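Local coordinates for protein methionyl-tRNA formyltransferase (Clostridium thermocellum, PDB 1ZGH) that probably transfers a formyl group from a formyl-tetrahydrofolate donor to the methionine carried by initiator tRNA, preparing it to start protein synthesis, at residues 62-68 / 83-88; 38-42 / 220-224; 129-133 / 143-147. All coordinates share one frame; numbering follows the deposited sequence.

Overall arrangement
Contact 3 lies within the mixed sheet of the formyltransferase domain, where it pairs strands 127-134 and 144-151, and contact 1 joins the loops that leave strands 57-62 and 80-83 of the same sheet; their centres are about 19 Å apart. Contact 2 ties the start of helix 40-52 to the 220-224 turn of the C-terminal region. It closes a long loop of chain within which contact 1 and then contact 3 occur in series. Contacts 1 and 2, with centres about 13 Å apart, touch through T38, H85 and S87. Contact 3 lies about 22 Å from contact 2, centre to centre. The sheet domain is thus paired internally at one border and docked to the C-terminal part through the start of helix 40-52.

Contact 1 of 3, residues 62-68 / 83-88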
ATOM      1  N   ILE A  62      -7.318  14.170   2.002  1.00 27.77           N
ATOM      2  CA  ILE A  62      -7.854  13.686   3.256  1.00 28.40           C
ATOM      3  C   ILE A  62      -6.884  12.680   3.844  1.00 28.88           C
ATOM      4  O   ILE A  62      -6.461  11.756   3.155  1.00 28.36           O
ATOM      5  CB  ILE A  62      -9.245  13.073   3.045  1.00 28.66           C
ATOM      6  CG1 ILE A  62     -10.225  14.192   2.614  1.00 28.88           C
ATOM      7  CG2 ILE A  62      -9.695  12.362   4.308  1.00 29.93           C
ATOM      8  CD1 ILE A  62     -11.651  13.726   2.330  1.00 30.02           C
ATOM      9  N   THR A  63      -6.507  12.876   5.104  1.00 29.58           N
ATOM     10  CA  THR A  63      -5.493  12.017   5.741  1.00 31.60           C
ATOM     11  C   THR A  63      -5.940  11.315   7.018  1.00 32.85           C
ATOM     12  O   THR A  63      -5.193  10.485   7.532  1.00 32.11           O
ATOM     13  CB  THR A  63      -4.189  12.796   6.058  1.00 31.14           C
ATOM     14  OG1 THR A  63      -4.466  13.854   6.973  1.00 30.98           O
ATOM     15  CG2 THR A  63      -3.576  13.365   4.778  1.00 31.25           C
ATOM     16  N   ASN A  64      -7.150  11.619   7.492  1.00 34.45           N
ATOM     17  CA  ASN A  64      -7.683  11.066   8.745  1.00 35.72           C
ATOM     18  C   ASN A  64      -9.003  10.363   8.501  1.00 35.86           C
ATOM     19  O   ASN A  64      -9.888  10.879   7.774  1.00 34.81           O
ATOM     20  CB  ASN A  64      -7.895  12.176   9.792  1.00 36.37           C
ATOM     21  CG  ASN A  64      -6.607  12.871  10.185  1.00 39.00           C
ATOM     22  OD1 ASN A  64      -5.613  12.221  10.552  1.00 44.38           O
ATOM     23  ND2 ASN A  64      -6.606  14.194  10.114  1.00 41.42           N
ATOM     24  N   LYS A  65      -9.148   9.185   9.111  1.00 36.60           N
ATOM     25  CA  LYS A  65     -10.408   8.420   9.076  1.00 37.36           C
ATOM     26  C   LYS A  65     -11.653   9.295   9.223  1.00 36.97           C
ATOM     27  O   LYS A  65     -12.633   9.136   8.476  1.00 36.26           O
ATOM     28  CB  LYS A  65     -10.407   7.354  10.183  1.00 37.81           C
ATOM     29  CG  LYS A  65     -11.559   6.350  10.113  1.00 38.39           C
ATOM     30  CD  LYS A  65     -11.433   5.281  11.225  1.00 39.73           C
ATOM     31  CE  LYS A  65     -12.576   4.256  11.172  1.00 41.94           C
ATOM     32  NZ  LYS A  65     -12.105   2.889  11.661  1.00 45.15           N
ATOM     33  N   ASP A  66     -11.618  10.214  10.183  1.00 37.20           N
ATOM     34  CA  ASP A  66     -12.800  11.002  10.543  1.00 38.43           C
ATOM     35  C   ASP A  66     -13.217  12.058   9.493  1.00 37.71           C
ATOM     36  O   ASP A  66     -14.339  12.539   9.529  1.00 37.42           O
ATOM     37  CB  ASP A  66     -12.606  11.672  11.907  1.00 39.16           C
ATOM     38  CG  ASP A  66     -11.470  12.703  11.910  1.00 43.06           C
ATOM     39  OD1 ASP A  66     -11.260  13.335  12.970  1.00 49.67           O
ATOM     40  OD2 ASP A  66     -10.779  12.884  10.872  1.00 47.80           O
ATOM     41  N   GLU A  67     -12.299  12.409   8.589  1.00 36.95           N
ATOM     42  CA  GLU A  67     -12.546  13.351   7.494  1.00 37.26           C
ATOM     43  C   GLU A  67     -13.258  12.665   6.319  1.00 35.60           C
ATOM     44  O   GLU A  67     -13.782  13.341   5.425  1.00 34.73           O
ATOM     45  CB  GLU A  67     -11.215  13.937   6.976  1.00 37.34           C
ATOM     46  CG  GLU A  67     -10.432  14.864   7.930  1.00 38.54           C
ATOM     47  CD  GLU A  67      -8.907  14.924   7.619  1.00 40.82           C
ATOM     48  OE1 GLU A  67      -8.109  15.298   8.525  1.00 47.16           O
ATOM     49  OE2 GLU A  67      -8.478  14.580   6.500  1.00 42.18           O
ATOM     50  N   LEU A  68     -13.245  11.332   6.283  1.00 34.34           N
ATOM     51  CA  LEU A  68     -13.877  10.602   5.172  1.00 33.96           C
ATOM     52  C   LEU A  68     -15.246  10.054   5.552  1.00 33.14           C
ATOM     53  O   LEU A  68     -15.420   8.841   5.723  1.00 33.29           O
ATOM     54  CB  LEU A  68     -12.982   9.466   4.661  1.00 33.95           C
ATOM     55  CG  LEU A  68     -13.401   8.812   3.330  1.00 33.75           C
ATOM     56  CD1 LEU A  68     -12.986   9.676   2.168  1.00 33.58           C
ATOM     57  CD2 LEU A  68     -12.787   7.389   3.165  1.00 34.08           C
ATOM     58  N   PHE A  83      -7.327   6.369  -3.528  1.00 26.20           N
ATOM     59  CA  PHE A  83      -6.722   5.888  -2.286  1.00 26.82           C
ATOM     60  C   PHE A  83      -5.309   5.287  -2.550  1.00 28.97           C
ATOM     61  O   PHE A  83      -5.207   4.100  -2.801  1.00 29.99           O
ATOM     62  CB  PHE A  83      -7.618   4.807  -1.676  1.00 25.96           C
ATOM     63  CG  PHE A  83      -8.983   5.279  -1.245  1.00 24.81           C
ATOM     64  CD1 PHE A  83     -10.045   5.378  -2.161  1.00 25.24           C
ATOM     65  CD2 PHE A  83      -9.225   5.589   0.078  1.00 25.37           C
ATOM     66  CE1 PHE A  83     -11.318   5.784  -1.749  1.00 24.97           C
ATOM     67  CE2 PHE A  83     -10.480   6.017   0.500  1.00 24.97           C
ATOM     68  CZ  PHE A  83     -11.532   6.099  -0.404  1.00 25.45           C
ATOM     69  N   PRO A  84      -4.240   6.109  -2.595  1.00 30.24           N
ATOM     70  CA  PRO A  84      -2.889   5.531  -2.765  1.00 30.79           C
ATOM     71  C   PRO A  84      -2.486   4.562  -1.665  1.00 31.87           C
ATOM     72  O   PRO A  84      -1.899   3.516  -1.956  1.00 33.48           O
ATOM     73  CB  PRO A  84      -1.990   6.749  -2.760  1.00 31.40           C
ATOM     74  CG  PRO A  84      -2.871   7.855  -3.229  1.00 30.51           C
ATOM     75  CD  PRO A  84      -4.207   7.579  -2.639  1.00 29.55           C
ATOM     76  N   HIS A  85      -2.826   4.911  -0.428  1.00 32.40           N
ATOM     77  CA  HIS A  85      -2.727   4.018   0.701  1.00 32.84           C
ATOM     78  C   HIS A  85      -3.714   4.407   1.783  1.00 32.33           C
ATOM     79  O   HIS A  85      -3.717   5.527   2.296  1.00 31.86           O
ATOM     80  CB  HIS A  85      -1.303   4.037   1.328  1.00 33.60           C
ATOM     81  CG  HIS A  85      -1.170   3.040   2.445  1.00 37.37           C
ATOM     82  ND1 HIS A  85      -1.397   3.361   3.765  1.00 43.37           N
ATOM     83  CD2 HIS A  85      -1.012   1.699   2.417  1.00 43.41           C
ATOM     84  CE1 HIS A  85      -1.300   2.276   4.510  1.00 42.22           C
ATOM     85  NE2 HIS A  85      -1.061   1.250   3.716  1.00 43.48           N
ATOM     86  N   TRP A  86      -4.577   3.496   2.151  1.00 32.07           N
ATOM     87  CA  TRP A  86      -5.585   3.822   3.134  1.00 32.83           C
ATOM     88  C   TRP A  86      -5.817   2.642   4.046  1.00 35.16           C
ATOM     89  O   TRP A  86      -6.113   1.541   3.599  1.00 34.67           O
ATOM     90  CB  TRP A  86      -6.878   4.207   2.436  1.00 31.51           C
ATOM     91  CG  TRP A  86      -7.930   4.860   3.292  1.00 29.11           C
ATOM     92  CD1 TRP A  86      -9.109   4.309   3.674  1.00 28.71           C
ATOM     93  CD2 TRP A  86      -7.913   6.190   3.821  1.00 28.09           C
ATOM     94  NE1 TRP A  86      -9.824   5.196   4.429  1.00 29.01           N
ATOM     95  CE2 TRP A  86      -9.121   6.369   4.524  1.00 26.97           C
ATOM     96  CE3 TRP A  86      -7.000   7.262   3.756  1.00 28.87           C
ATOM     97  CZ2 TRP A  86      -9.443   7.557   5.171  1.00 28.25           C
ATOM     98  CZ3 TRP A  86      -7.320   8.451   4.417  1.00 28.57           C
ATOM     99  CH2 TRP A  86      -8.533   8.586   5.107  1.00 29.53           C
ATOM    100  N   SER A  87      -5.843   2.963   5.323  1.00 38.28           N
ATOM    101  CA  SER A  87      -5.703   2.012   6.411  1.00 40.61           C
ATOM    102  C   SER A  87      -7.045   1.436   6.864  1.00 40.87           C
ATOM    103  O   SER A  87      -7.129   0.279   7.298  1.00 43.04           O
ATOM    104  CB  SER A  87      -4.993   2.760   7.558  1.00 41.43           C
ATOM    105  OG  SER A  87      -4.200   3.846   7.011  1.00 42.87           O
ATOM    106  N   TRP A  88      -8.098   2.225   6.744  1.00 39.72           N
ATOM    107  CA  TRP A  88      -9.389   1.865   7.285  1.00 39.01           C
ATOM    108  C   TRP A  88     -10.379   1.351   6.233  1.00 37.81           C
ATOM    109  O   TRP A  88     -10.191   1.558   5.037  1.00 37.28           O
ATOM    110  CB  TRP A  88      -9.961   3.067   8.009  1.00 39.71           C
ATOM    111  CG  TRP A  88      -9.015   3.610   9.031  1.00 40.90           C
ATOM    112  CD1 TRP A  88      -8.803   3.126  10.311  1.00 41.49           C
ATOM    113  CD2 TRP A  88      -8.133   4.727   8.874  1.00 40.95           C
ATOM    114  NE1 TRP A  88      -7.854   3.889  10.949  1.00 41.38           N
ATOM    115  CE2 TRP A  88      -7.429   4.879  10.095  1.00 42.21           C
ATOM    116  CE3 TRP A  88      -7.886   5.631   7.832  1.00 41.60           C
ATOM    117  CZ2 TRP A  88      -6.483   5.889  10.289  1.00 41.25           C
ATOM    118  CZ3 TRP A  88      -6.958   6.643   8.033  1.00 41.24           C
ATOM    119  CH2 TRP A  88      -6.270   6.766   9.254  1.00 41.49           C
TER
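From I62 and F83, whose CA atoms lie 9.6 Å apart, the two backbones draw together to a CA separation of 6.9 Å between K65 and W88. The segments run from the last residues of parallel strands 57-62 and 80-83 into the loops at their carboxyl ends. Strand 31-36 runs between the two in the Rossmann-like sheet, so the loops meet by bridging over its end. The meeting is made largely by side chains: the aromatic groups of F83, W86 and W88 meet I62 to K65 and L68, on both flanks of the 3-10 turn 65-67.

K65 lies across W88. Its CG is anti to the backbone N (chi1 -171°), which sends the chain over one indole face: CB sits 3.7 Å above the W88 ring plane, over its centre. Further out, K65 CD makes a CH-pi contact with the five-membered ring of W88, 3.7 Å from the centroid and 18° off the normal. W88 is itself packed against W86, its CE3 standing over one W86 face near the rim, while F83 CE2 covers the opposite face. The far end of the W86 indole reaches the 62-68 backbone, where CZ3 comes 3.6 Å from I62 O, and CH2 has N64 O at the ring edge.

E67 folds the 62-68 loop back on itself: T63 N donates to E67 OE2 over 3.0 Å with an N-H...O angle of 153°, on the syn side of the carboxylate but tilted out of its plane. At the other end of the contact, L68 CD2 touches two rings, meeting F83 CE2 in the plane of that ring at 3.8 Å and W86 NE1 at 3.9 Å.

Contact 2 of 3, residues 38-42 / 220-224; sequences TKSWN and GEGYP
E221 turns its CG anti to the backbone N (chi1 -176°) and stays extended beyond it, while S40 places OG between its own backbone N and carbonyl carbon (chi1 63°). The two torsions bring the carboxylate oxygens up to the hydroxyl and the backbone N-H of S40, at the first turn of helix 40-52. E221 OE2 accepts from S40 N at 2.9 Å, in a nearly straight bond of 169°, and E221 OE1 accepts from S40 OG at 2.6 Å. Both oxygens use their syn lone pairs, so S40 holds the carboxylate at two points and restricts its rotation.

K39, the N-cap residue, bends at chi2 and runs past E221 in the opposite direction. Its NZ donates to E221 O over 2.7 Å, and also lies 3.6 Å from CE2 of Y223. E221 CB packs against W41 CZ3 at 3.6 Å. The receiving segment is a type II beta turn from G220 to Y223, closed by the backbone bond from Y223 N to G220 O.

One glutamate of the C-terminal region thus meets the amino end of a helix of the formyltransferase domain. The partial positive charge at the helix start, and more weakly the K39 ammonium, whose NZ is 5.5 Å from E221 OE2, would probably favour the charged carboxylate.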
ATOM      1  N   THR A  38      -2.624   7.902   3.603  1.00 29.07           N
ATOM      2  CA  THR A  38      -1.720   8.047   4.718  1.00 29.31           C
ATOM      3  C   THR A  38      -0.293   7.685   4.277  1.00 28.61           C
ATOM      4  O   THR A  38      -0.059   7.238   3.144  1.00 27.93           O
ATOM      5  CB  THR A  38      -2.190   7.161   5.883  1.00 30.23           C
ATOM      6  OG1 THR A  38      -2.157   5.823   5.454  1.00 32.66           O
ATOM      7  CG2 THR A  38      -3.609   7.517   6.247  1.00 32.86           C
ATOM      8  N   LYS A  39       0.628   7.893   5.211  1.00 28.22           N
ATOM      9  CA  LYS A  39       2.091   7.765   5.068  1.00 27.86           C
ATOM     10  C   LYS A  39       2.683   9.027   4.511  1.00 27.65           C
ATOM     11  O   LYS A  39       2.151   9.625   3.570  1.00 27.91           O
ATOM     12  CB  LYS A  39       2.540   6.560   4.259  1.00 27.57           C
ATOM     13  CG  LYS A  39       1.950   5.232   4.728  1.00 29.52           C
ATOM     14  CD  LYS A  39       2.321   4.853   6.203  1.00 29.53           C
ATOM     15  CE  LYS A  39       2.023   3.390   6.437  1.00 31.92           C
ATOM     16  NZ  LYS A  39       2.308   2.926   7.838  1.00 34.33           N
ATOM     17  N   SER A  40       3.783   9.456   5.116  1.00 27.51           N
ATOM     18  CA  SER A  40       4.381  10.733   4.795  1.00 27.68           C
ATOM     19  C   SER A  40       4.653  10.900   3.293  1.00 26.91           C
ATOM     20  O   SER A  40       4.433  11.969   2.731  1.00 26.44           O
ATOM     21  CB  SER A  40       5.686  10.913   5.616  1.00 29.15           C
ATOM     22  OG  SER A  40       6.651   9.931   5.283  1.00 27.38           O
ATOM     23  N   TRP A  41       5.158   9.856   2.631  1.00 26.92           N
ATOM     24  CA  TRP A  41       5.560  10.006   1.208  1.00 25.62           C
ATOM     25  C   TRP A  41       4.313  10.212   0.312  1.00 24.68           C
ATOM     26  O   TRP A  41       4.340  10.978  -0.641  1.00 23.28           O
ATOM     27  CB  TRP A  41       6.434   8.826   0.739  1.00 26.11           C
ATOM     28  CG  TRP A  41       5.818   7.471   0.989  1.00 24.66           C
ATOM     29  CD1 TRP A  41       4.947   6.815   0.192  1.00 26.81           C
ATOM     30  CD2 TRP A  41       5.995   6.649   2.150  1.00 26.64           C
ATOM     31  NE1 TRP A  41       4.585   5.610   0.758  1.00 25.69           N
ATOM     32  CE2 TRP A  41       5.193   5.500   1.977  1.00 26.50           C
ATOM     33  CE3 TRP A  41       6.773   6.762   3.303  1.00 27.86           C
ATOM     34  CZ2 TRP A  41       5.180   4.462   2.903  1.00 28.94           C
ATOM     35  CZ3 TRP A  41       6.721   5.764   4.236  1.00 26.24           C
ATOM     36  CH2 TRP A  41       5.939   4.625   4.031  1.00 26.12           C
ATOM     37  N   ASN A  42       3.212   9.540   0.647  1.00 25.26           N
ATOM     38  CA  ASN A  42       1.977   9.668  -0.131  1.00 25.39           C
ATOM     39  C   ASN A  42       1.373  11.046   0.047  1.00 26.00           C
ATOM     40  O   ASN A  42       0.887  11.644  -0.895  1.00 25.41           O
ATOM     41  CB  ASN A  42       0.937   8.628   0.299  1.00 25.23           C
ATOM     42  CG  ASN A  42       1.296   7.209  -0.147  1.00 25.08           C
ATOM     43  OD1 ASN A  42       1.686   7.002  -1.284  1.00 27.92           O
ATOM     44  ND2 ASN A  42       1.171   6.255   0.760  1.00 23.60           N
ATOM     45  N   GLY A 220       9.773   0.083   7.590  1.00 28.63           N
ATOM     46  CA  GLY A 220       9.087   1.235   7.004  1.00 29.61           C
ATOM     47  C   GLY A 220       8.164   1.920   7.989  1.00 29.85           C
ATOM     48  O   GLY A 220       7.758   1.321   8.981  1.00 29.97           O
ATOM     49  N   GLU A 221       7.804   3.159   7.659  1.00 30.33           N
ATOM     50  CA  GLU A 221       7.064   4.037   8.542  1.00 31.38           C
ATOM     51  C   GLU A 221       5.809   3.345   9.003  1.00 31.57           C
ATOM     52  O   GLU A 221       4.963   2.934   8.177  1.00 31.10           O
ATOM     53  CB  GLU A 221       6.755   5.344   7.792  1.00 31.45           C
ATOM     54  CG  GLU A 221       6.080   6.429   8.564  1.00 33.15           C
ATOM     55  CD  GLU A 221       5.868   7.614   7.663  1.00 32.74           C
ATOM     56  OE1 GLU A 221       6.904   8.261   7.269  1.00 33.39           O
ATOM     57  OE2 GLU A 221       4.688   7.824   7.299  1.00 32.20           O
ATOM     58  N   GLY A 222       5.707   3.191  10.324  1.00 31.75           N
ATOM     59  CA  GLY A 222       4.481   2.695  10.961  1.00 33.29           C
ATOM     60  C   GLY A 222       4.396   1.175  11.052  1.00 33.94           C
ATOM     61  O   GLY A 222       3.401   0.677  11.542  1.00 34.22           O
ATOM     62  N   TYR A 223       5.411   0.441  10.573  1.00 33.13           N
ATOM     63  CA  TYR A 223       5.357  -1.022  10.541  1.00 33.56           C
ATOM     64  C   TYR A 223       6.085  -1.621  11.729  1.00 33.14           C
ATOM     65  O   TYR A 223       7.061  -1.031  12.185  1.00 34.04           O
ATOM     66  CB  TYR A 223       5.896  -1.565   9.194  1.00 34.90           C
ATOM     67  CG  TYR A 223       4.961  -1.218   8.077  1.00 37.26           C
ATOM     68  CD1 TYR A 223       3.856  -2.030   7.788  1.00 37.94           C
ATOM     69  CD2 TYR A 223       5.117  -0.028   7.336  1.00 40.03           C
ATOM     70  CE1 TYR A 223       2.964  -1.694   6.758  1.00 39.62           C
ATOM     71  CE2 TYR A 223       4.222   0.324   6.331  1.00 38.35           C
ATOM     72  CZ  TYR A 223       3.144  -0.517   6.040  1.00 40.55           C
ATOM     73  OH  TYR A 223       2.225  -0.174   5.036  1.00 39.86           O
ATOM     74  N   PRO A 224       5.605  -2.783  12.255  1.00 32.50           N
ATOM     75  CA  PRO A 224       6.249  -3.462  13.401  1.00 31.52           C
ATOM     76  C   PRO A 224       7.486  -4.203  12.936  1.00 30.09           C
ATOM     77  O   PRO A 224       7.379  -5.212  12.218  1.00 29.68           O
ATOM     78  CB  PRO A 224       5.194  -4.478  13.877  1.00 30.31           C
ATOM     79  CG  PRO A 224       4.370  -4.782  12.656  1.00 32.43           C
ATOM     80  CD  PRO A 224       4.411  -3.523  11.785  1.00 32.59           C
TER

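Contact 3 of 3, residues 129-133 / 143-147; sequences KISAI and DIFFK
K147 and S131 face each other in an antiparallel non-hydrogen-bonded pair, their CA atoms 4.5 Å apart, and the lysine chain runs out over the sheet face it shares with S131, I133 and I144. At its base K147 CB lies 3.6 Å from I130 O and also touches K129 CD. CG, anti to the carbonyl carbon (chi1 -62°), passes S131 OG at 3.6 Å. CD is 3.8 Å from K129 CD, where the two lysine chains cross at about a right angle, and CE keeps within 3.6 Å of S131 OG. The chain is extended beyond CG, which carries NZ out to a salt bridge with D107 and a hydrogen bond to L108 O, while K129 NZ pairs with D149, so the two ammonium groups have separate acid partners. S131 OG is hydrogen-bonded to T106 O.

Backbone bonds fix the register. A132 N donates to F146 O at 3.0 Å, and F145 N donates to A132 O at 2.8 Å with an N-H...O angle of 153°. I133 faces I144 in the next non-hydrogen-bonded pair. A132 alone therefore stands opposite two residues, F145 and F146, between the pairs S131-K147 and I133-I144. This is a beta bulge in the antiparallel hairpin of strands 127-134 and 144-151, at the border of the mixed sheet.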
ATOM      1  N   LYS A 129       2.358  -6.386  -9.850  1.00 26.55           N
ATOM      2  CA  LYS A 129       1.694  -5.293 -10.552  1.00 26.96           C
ATOM      3  C   LYS A 129       0.898  -4.489  -9.533  1.00 26.66           C
ATOM      4  O   LYS A 129       0.461  -5.019  -8.515  1.00 26.34           O
ATOM      5  CB  LYS A 129       0.790  -5.821 -11.668  1.00 27.74           C
ATOM      6  CG  LYS A 129       1.555  -6.387 -12.869  1.00 28.48           C
ATOM      7  CD  LYS A 129       0.690  -6.475 -14.074  1.00 29.72           C
ATOM      8  CE  LYS A 129       1.283  -7.377 -15.172  1.00 32.99           C
ATOM      9  NZ  LYS A 129       2.691  -7.011 -15.463  1.00 35.99           N
ATOM     10  N   ILE A 130       0.765  -3.195  -9.784  1.00 26.52           N
ATOM     11  CA  ILE A 130      -0.163  -2.353  -9.056  1.00 26.45           C
ATOM     12  C   ILE A 130      -1.448  -2.318  -9.887  1.00 27.14           C
ATOM     13  O   ILE A 130      -1.400  -1.939 -11.056  1.00 27.43           O
ATOM     14  CB  ILE A 130       0.401  -0.913  -8.883  1.00 27.21           C
ATOM     15  CG1 ILE A 130       1.800  -0.968  -8.245  1.00 25.82           C
ATOM     16  CG2 ILE A 130      -0.563  -0.039  -8.058  1.00 26.92           C
ATOM     17  CD1 ILE A 130       2.500   0.391  -8.181  1.00 27.90           C
ATOM     18  N   SER A 131      -2.563  -2.777  -9.305  1.00 26.62           N
ATOM     19  CA  SER A 131      -3.865  -2.752  -9.932  1.00 26.50           C
ATOM     20  C   SER A 131      -4.708  -1.608  -9.369  1.00 26.87           C
ATOM     21  O   SER A 131      -4.950  -1.524  -8.150  1.00 27.27           O
ATOM     22  CB  SER A 131      -4.623  -4.069  -9.713  1.00 26.94           C
ATOM     23  OG  SER A 131      -3.855  -5.184 -10.068  1.00 25.37           O
ATOM     24  N   ALA A 132      -5.156  -0.726 -10.261  1.00 26.39           N
ATOM     25  CA  ALA A 132      -6.145   0.292  -9.903  1.00 26.07           C
ATOM     26  C   ALA A 132      -7.516  -0.361 -10.057  1.00 26.48           C
ATOM     27  O   ALA A 132      -7.856  -0.851 -11.150  1.00 25.28           O
ATOM     28  CB  ALA A 132      -5.997   1.513 -10.782  1.00 25.32           C
ATOM     29  N   ILE A 133      -8.278  -0.404  -8.960  1.00 27.32           N
ATOM     30  CA  ILE A 133      -9.589  -1.059  -8.933  1.00 28.00           C
ATOM     31  C   ILE A 133     -10.684  -0.201  -8.324  1.00 27.92           C
ATOM     32  O   ILE A 133     -10.425   0.648  -7.473  1.00 27.61           O
ATOM     33  CB  ILE A 133      -9.558  -2.385  -8.148  1.00 28.41           C
ATOM     34  CG1 ILE A 133      -9.341  -2.131  -6.650  1.00 29.02           C
ATOM     35  CG2 ILE A 133      -8.472  -3.283  -8.716  1.00 29.13           C
ATOM     36  CD1 ILE A 133      -9.372  -3.385  -5.805  1.00 30.86           C
ATOM     37  N   ASP A 143     -13.756  -4.215 -10.146  1.00 28.88           N
ATOM     38  CA  ASP A 143     -13.342  -4.110 -11.538  1.00 29.26           C
ATOM     39  C   ASP A 143     -12.010  -3.370 -11.641  1.00 28.76           C
ATOM     40  O   ASP A 143     -11.742  -2.435 -10.870  1.00 28.77           O
ATOM     41  CB  ASP A 143     -14.413  -3.403 -12.390  1.00 29.39           C
ATOM     42  CG  ASP A 143     -15.744  -4.158 -12.424  1.00 30.78           C
ATOM     43  OD1 ASP A 143     -15.802  -5.275 -11.878  1.00 32.32           O
ATOM     44  OD2 ASP A 143     -16.731  -3.626 -12.992  1.00 33.36           O
ATOM     45  N   ILE A 144     -11.180  -3.800 -12.586  1.00 28.35           N
ATOM     46  CA  ILE A 144      -9.810  -3.286 -12.713  1.00 28.89           C
ATOM     47  C   ILE A 144      -9.784  -2.245 -13.819  1.00 28.24           C
ATOM     48  O   ILE A 144     -10.224  -2.529 -14.930  1.00 28.48           O
ATOM     49  CB  ILE A 144      -8.818  -4.428 -13.078  1.00 28.51           C
ATOM     50  CG1 ILE A 144      -8.771  -5.485 -11.966  1.00 29.54           C
ATOM     51  CG2 ILE A 144      -7.420  -3.859 -13.310  1.00 30.18           C
ATOM     52  CD1 ILE A 144      -8.161  -6.817 -12.396  1.00 29.79           C
ATOM     53  N   PHE A 145      -9.280  -1.054 -13.519  1.00 27.86           N
ATOM     54  CA  PHE A 145      -9.080  -0.006 -14.520  1.00 28.04           C
ATOM     55  C   PHE A 145      -7.882  -0.320 -15.411  1.00 28.16           C
ATOM     56  O   PHE A 145      -7.984  -0.257 -16.638  1.00 27.16           O
ATOM     57  CB  PHE A 145      -8.855   1.360 -13.858  1.00 28.48           C
ATOM     58  CG  PHE A 145     -10.056   1.916 -13.154  1.00 28.74           C
ATOM     59  CD1 PHE A 145     -11.017   2.643 -13.850  1.00 30.34           C
ATOM     60  CD2 PHE A 145     -10.227   1.722 -11.784  1.00 29.10           C
ATOM     61  CE1 PHE A 145     -12.132   3.192 -13.179  1.00 29.64           C
ATOM     62  CE2 PHE A 145     -11.324   2.244 -11.117  1.00 29.43           C
ATOM     63  CZ  PHE A 145     -12.279   2.987 -11.811  1.00 29.16           C
ATOM     64  N   PHE A 146      -6.739  -0.623 -14.775  1.00 28.23           N
ATOM     65  CA  PHE A 146      -5.486  -1.048 -15.449  1.00 28.05           C
ATOM     66  C   PHE A 146      -4.364  -1.311 -14.403  1.00 27.86           C
ATOM     67  O   PHE A 146      -4.547  -1.077 -13.199  1.00 27.33           O
ATOM     68  CB  PHE A 146      -5.027  -0.024 -16.515  1.00 28.91           C
ATOM     69  CG  PHE A 146      -4.768   1.376 -15.971  1.00 29.47           C
ATOM     70  CD1 PHE A 146      -3.510   1.734 -15.503  1.00 31.17           C
ATOM     71  CD2 PHE A 146      -5.773   2.321 -15.940  1.00 30.76           C
ATOM     72  CE1 PHE A 146      -3.264   3.010 -14.997  1.00 31.31           C
ATOM     73  CE2 PHE A 146      -5.537   3.607 -15.450  1.00 32.13           C
ATOM     74  CZ  PHE A 146      -4.282   3.944 -14.968  1.00 31.27           C
ATOM     75  N   LYS A 147      -3.224  -1.813 -14.881  1.00 27.41           N
ATOM     76  CA  LYS A 147      -2.115  -2.276 -14.046  1.00 27.56           C
ATOM     77  C   LYS A 147      -0.797  -1.692 -14.518  1.00 27.48           C
ATOM     78  O   LYS A 147      -0.667  -1.340 -15.694  1.00 27.19           O
ATOM     79  CB  LYS A 147      -1.993  -3.809 -14.094  1.00 27.94           C
ATOM     80  CG  LYS A 147      -3.206  -4.545 -13.555  1.00 28.69           C
ATOM     81  CD  LYS A 147      -3.073  -6.058 -13.681  1.00 28.38           C
ATOM     82  CE  LYS A 147      -4.352  -6.745 -13.253  1.00 28.61           C
ATOM     83  NZ  LYS A 147      -4.226  -8.225 -13.274  1.00 27.66           N
TER